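Local atomic coordinates of glycosyl hydrolase family 26 (PDB entry 4ZXO), a protein that probably hydrolyses the beta-mannosidic backbone of galactomannan, as a family 26 beta-mannanase of the gut bacterium Bacteroides ovatus. Residues A[104-109]-A[113-118]; A[120-125]-A[177-182]; A[163-166]-A[171-174]. All coordinates share one frame; numbering follows the deposited sequence. Where two conformers were deposited one is given.

Contact 1 of 3, residues A[104-109]-A[113-118]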
# COMPACT_ATOMS: atom_id res chain seq x y z
N VAL A 104 -0.90 0.45 13.08
CA VAL A 104 -0.87 1.28 14.28
C VAL A 104 -1.28 0.47 15.52
O VAL A 104 -2.15 -0.43 15.46
CB VAL A 104 -1.81 2.50 14.07
CG1 VAL A 104 -3.24 2.07 13.63
CG2 VAL A 104 -1.86 3.49 15.23
N ARG A 105 -0.62 0.81 16.63
CA ARG A 105 -0.91 0.19 17.90
C ARG A 105 -2.37 0.44 18.32
O ARG A 105 -3.07 1.35 17.81
CB ARG A 105 0.03 0.76 18.98
CG ARG A 105 1.52 0.58 18.74
CD ARG A 105 2.02 -0.86 18.83
NE ARG A 105 1.87 -1.39 20.20
CZ ARG A 105 2.32 -2.58 20.57
NH1 ARG A 105 2.98 -3.34 19.74
NH2 ARG A 105 2.12 -3.00 21.82
N ASN A 106 -2.80 -0.35 19.30
CA ASN A 106 -4.14 -0.24 19.85
C ASN A 106 -4.12 0.85 20.92
O ASN A 106 -3.47 0.65 21.97
CB ASN A 106 -4.53 -1.60 20.43
CG ASN A 106 -5.95 -1.66 20.93
OD1 ASN A 106 -6.42 -0.75 21.58
ND2 ASN A 106 -6.64 -2.74 20.63
N PRO A 107 -4.83 1.97 20.69
CA PRO A 107 -4.71 3.10 21.64
C PRO A 107 -5.45 2.89 22.96
O PRO A 107 -5.21 3.64 23.91
CB PRO A 107 -5.31 4.29 20.87
CG PRO A 107 -6.29 3.65 19.87
CD PRO A 107 -5.61 2.30 19.48
N LYS A 108 -6.29 1.86 23.04
CA LYS A 108 -7.01 1.62 24.28
C LYS A 108 -6.32 0.54 25.12
O LYS A 108 -6.15 0.70 26.35
CB LYS A 108 -8.47 1.22 23.98
CG LYS A 108 -9.33 1.02 25.23
CD LYS A 108 -10.78 0.85 24.72
CE LYS A 108 -11.83 1.03 25.76
NZ LYS A 108 -11.81 -0.02 26.76
N THR A 109 -5.93 -0.56 24.47
CA THR A 109 -5.34 -1.68 25.22
C THR A 109 -3.85 -1.61 25.37
O THR A 109 -3.31 -2.29 26.23
CB THR A 109 -5.65 -3.03 24.55
OG1 THR A 109 -4.90 -3.13 23.35
CG2 THR A 109 -7.14 -3.15 24.23
N SER A 113 -1.74 -3.93 16.36
CA SER A 113 -2.89 -3.77 15.46
C SER A 113 -3.86 -4.95 15.52
O SER A 113 -5.05 -4.80 15.24
CB SER A 113 -2.46 -3.65 14.01
OG SER A 113 -1.59 -2.56 13.83
N TRP A 114 -3.29 -6.14 15.79
CA TRP A 114 -4.01 -7.37 15.80
C TRP A 114 -4.70 -7.66 17.13
O TRP A 114 -5.30 -8.73 17.30
CB TRP A 114 -3.02 -8.52 15.52
CG TRP A 114 -2.37 -8.43 14.17
CD1 TRP A 114 -2.77 -9.04 13.02
CD2 TRP A 114 -1.17 -7.69 13.84
NE1 TRP A 114 -1.92 -8.73 12.01
CE2 TRP A 114 -0.93 -7.91 12.46
CE3 TRP A 114 -0.31 -6.84 14.56
CZ2 TRP A 114 0.15 -7.33 11.77
CZ3 TRP A 114 0.78 -6.26 13.88
CH2 TRP A 114 1.00 -6.50 12.50
N ASP A 115 -4.56 -6.77 18.10
CA ASP A 115 -5.28 -6.96 19.38
C ASP A 115 -6.75 -6.57 19.21
O ASP A 115 -7.10 -5.40 19.19
CB ASP A 115 -4.60 -6.13 20.47
CG ASP A 115 -5.30 -6.23 21.82
OD1 ASP A 115 -6.35 -6.93 21.87
OD2 ASP A 115 -4.82 -5.63 22.82
N VAL A 116 -7.60 -7.60 19.08
CA VAL A 116 -9.03 -7.44 18.88
C VAL A 116 -9.81 -7.93 20.08
O VAL A 116 -10.99 -8.31 19.97
CB VAL A 116 -9.47 -8.15 17.54
CG1 VAL A 116 -8.82 -7.36 16.31
CG2 VAL A 116 -9.15 -9.65 17.53
N THR A 117 -9.14 -7.93 21.24
CA THR A 117 -9.78 -8.36 22.49
C THR A 117 -10.93 -7.44 22.87
O THR A 117 -11.90 -7.90 23.50
CB THR A 117 -8.80 -8.41 23.69
OG1 THR A 117 -8.20 -7.14 23.83
CG2 THR A 117 -7.67 -9.42 23.45
N ASP A 118 -10.81 -6.18 22.49
CA ASP A 118 -11.74 -5.13 22.92
C ASP A 118 -12.35 -4.48 21.67
O ASP A 118 -11.64 -3.90 20.85
CB ASP A 118 -10.97 -4.12 23.82
CG ASP A 118 -11.85 -3.04 24.41
OD1 ASP A 118 -12.91 -2.68 23.81
OD2 ASP A 118 -11.43 -2.49 25.46
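T109 OG1 meets D115 OD2 from above the carboxylate plane, 49° out of it, and donates at 2.6 Å; D115 OD1 serves its own segment instead. It takes the T117 hydroxyl on its syn lone pair and T117 N end-on, the latter bond closing an Asx turn. The amide of N106, its plane rotated 45° from that carboxylate, aims at the backbone: ND2 lies 3.1 Å from D115 O in a weak hydrogen bond. At the other end of this amide, OD1 receives two backbone N-H groups, K108 N in the carbonyl plane and T109 N from above it. K108 stays extended until it bends at its last torsion (chi4 -68°), which brings NZ within 2.8 Å of D118 OD2, on the syn lone pair, in a salt bridge. D118 OD1 meanwhile bonds T120 OG1. Replacing D115 with valine would probably leave the T109 hydroxyl and both T117 donors without their acceptor, and the turn at residues 115-117 free to shift. The example shows two acidic groups used differently within the loop between strand 97-101 and helix 121-125: D115 binds threonine donors and a backbone N-H, whereas D118 pairs its charge with lysine.

Contact 2 of 3, residues A[120-125]-A[177-182]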
# COMPACT_ATOMS: atom_id res chain seq x y z
N THR A 120 -14.31 -2.00 21.50
CA THR A 120 -14.76 -0.62 21.74
C THR A 120 -13.63 0.40 21.56
O THR A 120 -13.73 1.54 22.05
CB THR A 120 -15.39 -0.46 23.16
OG1 THR A 120 -14.40 -0.57 24.19
CG2 THR A 120 -16.48 -1.52 23.37
N VAL A 121 -12.57 -0.02 20.86
CA VAL A 121 -11.40 0.82 20.72
C VAL A 121 -11.68 2.00 19.84
O VAL A 121 -11.34 3.13 20.23
CB VAL A 121 -10.19 0.04 20.20
CG1 VAL A 121 -8.93 0.93 20.02
CG2 VAL A 121 -9.89 -1.10 21.15
N VAL A 122 -12.31 1.78 18.68
CA VAL A 122 -12.63 2.89 17.80
C VAL A 122 -13.56 3.88 18.51
O VAL A 122 -13.36 5.08 18.43
CB VAL A 122 -13.25 2.40 16.46
CG1 VAL A 122 -13.65 3.55 15.57
CG2 VAL A 122 -12.22 1.51 15.73
N ALA A 123 -14.57 3.38 19.23
CA ALA A 123 -15.43 4.29 19.98
C ALA A 123 -14.62 5.21 20.89
O ALA A 123 -14.93 6.38 21.04
CB ALA A 123 -16.46 3.53 20.81
N SER A 124 -13.59 4.67 21.51
CA SER A 124 -12.80 5.45 22.46
C SER A 124 -11.95 6.56 21.80
O SER A 124 -11.45 7.47 22.49
CB SER A 124 -11.88 4.54 23.28
OG SER A 124 -10.64 4.29 22.63
N VAL A 125 -11.77 6.51 20.48
CA VAL A 125 -11.03 7.60 19.85
C VAL A 125 -11.91 8.59 19.10
O VAL A 125 -11.41 9.52 18.47
CB VAL A 125 -9.91 7.10 18.85
CG1 VAL A 125 -8.92 6.22 19.58
CG2 VAL A 125 -10.53 6.45 17.57
N ASP A 177 -16.09 -6.09 12.81
CA ASP A 177 -16.82 -6.42 14.04
C ASP A 177 -16.44 -5.53 15.21
O ASP A 177 -16.97 -5.71 16.31
CB ASP A 177 -16.58 -7.87 14.42
CG ASP A 177 -17.24 -8.83 13.49
OD1 ASP A 177 -18.03 -8.41 12.60
OD2 ASP A 177 -16.98 -10.06 13.62
N LEU A 178 -15.54 -4.56 14.99
CA LEU A 178 -15.00 -3.78 16.09
C LEU A 178 -15.46 -2.36 16.08
O LEU A 178 -15.03 -1.57 16.93
CB LEU A 178 -13.48 -3.84 16.05
CG LEU A 178 -13.09 -5.29 16.39
CD1 LEU A 178 -12.80 -6.12 15.12
CD2 LEU A 178 -12.06 -5.39 17.48
N CYS A 179 -16.31 -2.00 15.12
CA CYS A 179 -16.82 -0.62 15.07
C CYS A 179 -17.94 -0.55 14.07
O CYS A 179 -18.08 -1.45 13.24
CB CYS A 179 -15.71 0.40 14.70
SG CYS A 179 -14.92 0.10 13.05
N SER A 180 -18.71 0.52 14.12
CA SER A 180 -19.77 0.75 13.12
C SER A 180 -19.21 1.37 11.86
O SER A 180 -18.06 1.87 11.85
CB SER A 180 -20.85 1.67 13.69
OG SER A 180 -20.36 3.01 13.83
N SER A 181 -20.02 1.37 10.82
CA SER A 181 -19.64 2.00 9.57
C SER A 181 -19.34 3.49 9.76
O SER A 181 -18.39 4.00 9.19
CB SER A 181 -20.75 1.81 8.54
OG SER A 181 -20.41 2.44 7.33
N GLU A 182 -20.15 4.19 10.55
CA GLU A 182 -19.95 5.60 10.77
C GLU A 182 -18.72 5.88 11.61
O GLU A 182 -18.01 6.85 11.34
CB GLU A 182 -21.19 6.23 11.44
CG GLU A 182 -22.29 6.45 10.38
CD GLU A 182 -21.81 7.17 9.06
OE1 GLU A 182 -21.16 8.25 9.12
OE2 GLU A 182 -22.09 6.62 7.95
O HOH W 1 -12.67 -1.09 18.18
O HOH W 2 -15.75 0.71 18.73
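V122 and C179 meet through their beta carbons, and their first torsions explain how. In V122, CG1 lies anti to the backbone N (chi1 177°) and CG2 anti to the carbonyl carbon, which sets V122 CG1 and V122 CG2 3.9 and 3.8 Å from C179 CB. In C179 the sulfur is folded between its own backbone N and carbonyl carbon (chi1 60°), which leaves CB foremost: it comes to 3.6 Å from V122 CB, whereas C179 SG stays 4.1 Å from V122 CG2. This small apolar touch is flanked by a polar connection through water. One water accepts from V122 N at 2.9 Å and donates to L178 O at 2.7 Å. A second accepts from A123 N and lies 3.0 Å from the same L178 O, although that donation is less certain because other acceptors compete for its protons. Just beyond, S180 is the N-cap of helix 181-197, and Q183 OE1 accepts from S180 N while also packing on V122 and A123 through its side chain. The chemistry implies an indirect fit: V122 N and A123 N, at the start of the short, weakly bonded helix 121-125, donate to waters bridging to L178 O, the second less surely.

Contact 3 of 3, residues A[163-166]-A[171-174]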
# COMPACT_ATOMS: atom_id res chain seq x y z
N PRO A 163 -3.84 3.79 5.29
CA PRO A 163 -4.11 3.41 6.67
C PRO A 163 -5.43 2.61 6.75
O PRO A 163 -6.18 2.58 5.77
CB PRO A 163 -4.27 4.77 7.38
CG PRO A 163 -4.93 5.62 6.30
CD PRO A 163 -4.15 5.22 5.05
N TRP A 164 -5.71 2.00 7.89
CA TRP A 164 -7.06 1.44 8.16
C TRP A 164 -7.44 0.39 7.13
O TRP A 164 -8.59 0.29 6.68
CB TRP A 164 -8.14 2.55 8.17
CG TRP A 164 -7.74 3.78 8.97
CD1 TRP A 164 -7.70 5.08 8.52
CD2 TRP A 164 -7.27 3.82 10.33
NE1 TRP A 164 -7.25 5.92 9.51
CE2 TRP A 164 -6.97 5.18 10.63
CE3 TRP A 164 -7.04 2.83 11.32
CZ2 TRP A 164 -6.50 5.58 11.88
CZ3 TRP A 164 -6.57 3.24 12.56
CH2 TRP A 164 -6.28 4.60 12.81
N HIS A 165 -6.46 -0.40 6.74
CA HIS A 165 -6.66 -1.38 5.66
C HIS A 165 -7.40 -2.65 6.13
O HIS A 165 -7.53 -2.94 7.32
CB HIS A 165 -5.29 -1.71 5.03
CG HIS A 165 -4.34 -2.44 5.92
ND1 HIS A 165 -3.88 -1.94 7.12
CD2 HIS A 165 -3.68 -3.61 5.71
CE1 HIS A 165 -3.02 -2.80 7.64
NE2 HIS A 165 -2.87 -3.82 6.79
N GLU A 166 -7.89 -3.41 5.17
CA GLU A 166 -8.47 -4.73 5.45
C GLU A 166 -9.60 -4.58 6.42
O GLU A 166 -9.82 -5.42 7.32
CB GLU A 166 -7.40 -5.74 5.94
CG GLU A 166 -6.47 -6.06 4.77
CD GLU A 166 -5.26 -6.86 5.07
OE1 GLU A 166 -5.19 -7.46 6.14
OE2 GLU A 166 -4.35 -6.92 4.18
N TRP A 171 -9.62 -8.74 11.97
CA TRP A 171 -8.37 -9.08 12.62
C TRP A 171 -7.57 -7.86 13.07
O TRP A 171 -6.55 -8.03 13.75
CB TRP A 171 -7.51 -9.95 11.71
CG TRP A 171 -7.37 -9.44 10.32
CD1 TRP A 171 -6.46 -8.54 9.86
CD2 TRP A 171 -8.09 -9.91 9.20
NE1 TRP A 171 -6.63 -8.36 8.50
CE2 TRP A 171 -7.62 -9.19 8.07
CE3 TRP A 171 -9.12 -10.83 9.03
CZ2 TRP A 171 -8.08 -9.43 6.76
CZ3 TRP A 171 -9.61 -11.05 7.68
CH2 TRP A 171 -9.10 -10.33 6.59
N PHE A 172 -8.01 -6.65 12.71
CA PHE A 172 -7.42 -5.43 13.26
C PHE A 172 -8.43 -4.71 14.14
O PHE A 172 -9.65 -4.90 13.99
CB PHE A 172 -7.01 -4.46 12.11
CG PHE A 172 -5.93 -5.01 11.23
CD1 PHE A 172 -4.79 -5.59 11.79
CD2 PHE A 172 -6.02 -4.90 9.84
CE1 PHE A 172 -3.75 -6.02 10.98
CE2 PHE A 172 -5.01 -5.35 9.03
CZ PHE A 172 -3.87 -5.90 9.58
N TRP A 173 -7.94 -3.84 15.03
CA TRP A 173 -8.87 -3.23 15.99
C TRP A 173 -9.84 -2.22 15.36
O TRP A 173 -10.81 -1.81 16.01
CB TRP A 173 -8.09 -2.57 17.16
CG TRP A 173 -7.10 -1.51 16.84
CD1 TRP A 173 -5.71 -1.65 16.78
CD2 TRP A 173 -7.37 -0.12 16.62
NE1 TRP A 173 -5.14 -0.43 16.50
CE2 TRP A 173 -6.13 0.52 16.40
CE3 TRP A 173 -8.56 0.65 16.57
CZ2 TRP A 173 -6.02 1.91 16.17
CZ3 TRP A 173 -8.46 2.04 16.32
CH2 TRP A 173 -7.19 2.66 16.12
N TRP A 174 -9.60 -1.85 14.09
CA TRP A 174 -10.51 -1.00 13.30
C TRP A 174 -11.36 -1.82 12.34
O TRP A 174 -11.99 -1.26 11.46
CB TRP A 174 -9.72 0.03 12.50
CG TRP A 174 -8.68 -0.58 11.57
CD1 TRP A 174 -8.90 -1.06 10.30
CD2 TRP A 174 -7.30 -0.78 11.83
NE1 TRP A 174 -7.73 -1.54 9.75
CE2 TRP A 174 -6.73 -1.39 10.67
CE3 TRP A 174 -6.49 -0.54 12.95
CZ2 TRP A 174 -5.37 -1.68 10.57
CZ3 TRP A 174 -5.13 -0.91 12.91
CH2 TRP A 174 -4.59 -1.46 11.70
O HOH W 3 -9.23 -6.59 9.92
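W164 faces W174 with their CA atoms 6.7 Å apart, across a loop in which W164 and E166 both take a left-handed backbone conformation, with phi close to +60°. W174 CG lies between its own backbone N and carbonyl carbon, which helps place the indole between F172 and W164: F172 CB sits over the centre of one face, and W164 approaches the other. There W164 makes an edge-to-face contact, its CE3 edge 3.7 Å from W174 CD2 with the planes at 79°, and its CA adds a CH-pi contact over the five-membered ring. The same W164 edge runs on to the face of W173 in an offset edge-to-face pair, W164 CZ3 to W173 CH2 being 3.7 Å. W174 NE1 then fixes the rotation of its ring by donating to H165 O at 2.8 Å, almost straight (169°) and in the indole plane. Alongside, F172 CE2 lies over a face of the H165 imidazole, 3.5 Å from NE2, with the rings oblique. Where the loop turns back, between E166 and W171, W171 NE1 donates at 2.9 Å on the anti lone pair of E166 OE1, and a water joins E166 O to W171 N. E166 OE2 lies close to the carboxylates of D235 and E270. In clan GH-A barrels, glutamates after the fourth strand and on the seventh are the usual catalytic pair, consistent with E166 and E270. The chemistry implies division of labour: packed rings shape the loop, while one N-H bond helps set a carboxylate that is probably catalytic.

The three contacts lie on the same side of the chain's centre, their own centres 10 to 11 Å apart, and W173 is where they come together. Contact 1 probably bonds to it twice, through S113 O to W173 N at 3.1 Å and V104 O to W173 NE1 at 3.2 Å. From contact 2, V121 CG1 packs 3.5 Å from W173 CE3, and V121 CG1 also reaches N106 OD1 of contact 1 at 3.4 Å. Contact 3 falls between the two segments of contact 2 along the chain, and its E166 is a probable catalytic residue by its place after the fourth strand. The centres of contacts 1 and 2 lie farther out, about 21 and 23 Å from the chain centre against about 13 Å for contact 3.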